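Local coordinates for Non-reducing end beta-L-arabinofuranosidase (Bacteroides thetaiotaomicron, PDB 5MQO), which probably hydrolyses glycosidic bonds in complex plant pectin, as a family GH127 glycoside hydrolase of a gut bacterium, at residues A312-E316 with Q317-K321. Sequence-based numbering, arbitrary orientation.
Sequences AETGE and QQLMK
Glu-316 and Leu-319 meet at a tight helix-to-helix turn, where the backbone leaves helix 297-314 at Gly-315 with positive phi (61°) and soon runs on into the helix that continues to residue 333. The turn lies at the surface of the helical catalytic domain of this GH127 protein. One weak backbone hydrogen bond spans it, from Leu-319 N to Glu-316 O at 3.2 Å. Before the turn, OG1 of Thr-314 accepts a weak hydrogen bond from Glu-316 N at 3.5 Å. OG1 also makes a weak hydrogen bond to the carbonyl O of Val-310, one turn back in the helix. The Glu-316 side chain is extended, with CG anti to the backbone N (chi1 -167°), and this carries its carboxylate alongside Leu-319. The two side chains cross at about a right angle. The carboxylate carbon CD of Glu-316 lies 3.9 Å from Leu-319 CG. OE1 also forms a salt bridge with Arg-288, and the Leu-319 side chain also touches Arg-288. An alanine in place of Glu-316 would probably leave Arg-288 without this carboxylate mate and uncover one flank of Leu-319. Leu-319 also packs on Phe-287, so the turn lies against the loop that holds Phe-287 and Arg-288. The methyl CD1 of Leu-319 sits 4.0 Å from Thr-314 OG1. The same CD1 of Leu-319 lies 3.3 Å from Glu-316 OE1.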
# COMPACT_ATOMS: atom_id res chain seq x y z
N ALA A 312 19.46 3.14 -0.48
CA ALA A 312 19.49 4.13 0.60
C ALA A 312 20.81 4.14 1.37
O ALA A 312 21.23 5.19 1.85
CB ALA A 312 18.36 3.89 1.58
N GLU A 313 21.42 2.96 1.48
CA GLU A 313 22.65 2.76 2.22
C GLU A 313 23.88 2.85 1.35
O GLU A 313 24.87 3.41 1.80
CB GLU A 313 22.63 1.39 2.96
CG GLU A 313 21.35 1.10 3.75
CD GLU A 313 21.00 2.19 4.77
OE1 GLU A 313 21.93 2.86 5.32
OE2 GLU A 313 19.77 2.36 5.06
N THR A 314 23.85 2.30 0.12
CA THR A 314 25.07 2.20 -0.75
C THR A 314 25.32 3.33 -1.78
O THR A 314 26.45 3.50 -2.26
CB THR A 314 25.12 0.86 -1.54
OG1 THR A 314 24.12 0.84 -2.58
CG2 THR A 314 24.95 -0.36 -0.60
N GLY A 315 24.26 4.05 -2.16
CA GLY A 315 24.33 5.11 -3.16
C GLY A 315 24.78 4.68 -4.53
O GLY A 315 25.23 5.51 -5.30
N GLU A 316 24.64 3.39 -4.86
CA GLU A 316 25.06 2.85 -6.16
C GLU A 316 24.09 3.33 -7.22
O GLU A 316 22.99 2.84 -7.31
CB GLU A 316 25.10 1.32 -6.13
CG GLU A 316 25.83 0.68 -7.34
CD GLU A 316 25.57 -0.82 -7.46
OE1 GLU A 316 24.95 -1.35 -6.51
OE2 GLU A 316 25.97 -1.46 -8.48
N GLN A 317 24.51 4.29 -8.02
CA GLN A 317 23.59 4.90 -8.97
C GLN A 317 22.88 3.91 -9.90
O GLN A 317 21.71 4.11 -10.20
CB GLN A 317 24.30 6.01 -9.76
CG GLN A 317 24.53 7.26 -8.90
CD GLN A 317 25.25 8.39 -9.63
OE1 GLN A 317 26.45 8.28 -9.95
NE2 GLN A 317 24.53 9.50 -9.87
N GLN A 318 23.58 2.85 -10.30
CA GLN A 318 23.04 1.90 -11.29
C GLN A 318 21.72 1.33 -10.80
O GLN A 318 20.76 1.32 -11.53
CB GLN A 318 24.05 0.79 -11.61
CG GLN A 318 23.55 -0.36 -12.48
CD GLN A 318 22.93 0.07 -13.81
OE1 GLN A 318 23.43 0.95 -14.50
NE2 GLN A 318 21.84 -0.59 -14.18
N LEU A 319 21.66 0.95 -9.53
CA LEU A 319 20.40 0.52 -8.91
C LEU A 319 19.21 1.49 -9.14
O LEU A 319 18.11 1.06 -9.48
CB LEU A 319 20.60 0.31 -7.42
CG LEU A 319 21.69 -0.69 -7.06
CD1 LEU A 319 21.88 -0.71 -5.56
CD2 LEU A 319 21.37 -2.08 -7.58
N MET A 320 19.43 2.79 -8.96
CA MET A 320 18.40 3.81 -9.22
C MET A 320 18.12 3.96 -10.72
O MET A 320 17.04 4.36 -11.10
CB MET A 320 18.82 5.16 -8.62
CG MET A 320 17.72 6.20 -8.44
SD MET A 320 16.32 5.88 -7.33
CE MET A 320 17.01 4.65 -6.22
N LYS A 321 19.08 3.63 -11.58
CA LYS A 321 18.79 3.54 -13.03
C LYS A 321 17.79 2.41 -13.32
O LYS A 321 16.89 2.58 -14.13
CB LYS A 321 20.08 3.38 -13.86
CG LYS A 321 20.33 4.51 -14.87
CD LYS A 321 21.80 4.92 -15.06
CE LYS A 321 21.86 6.33 -15.67
NZ LYS A 321 23.13 6.61 -16.40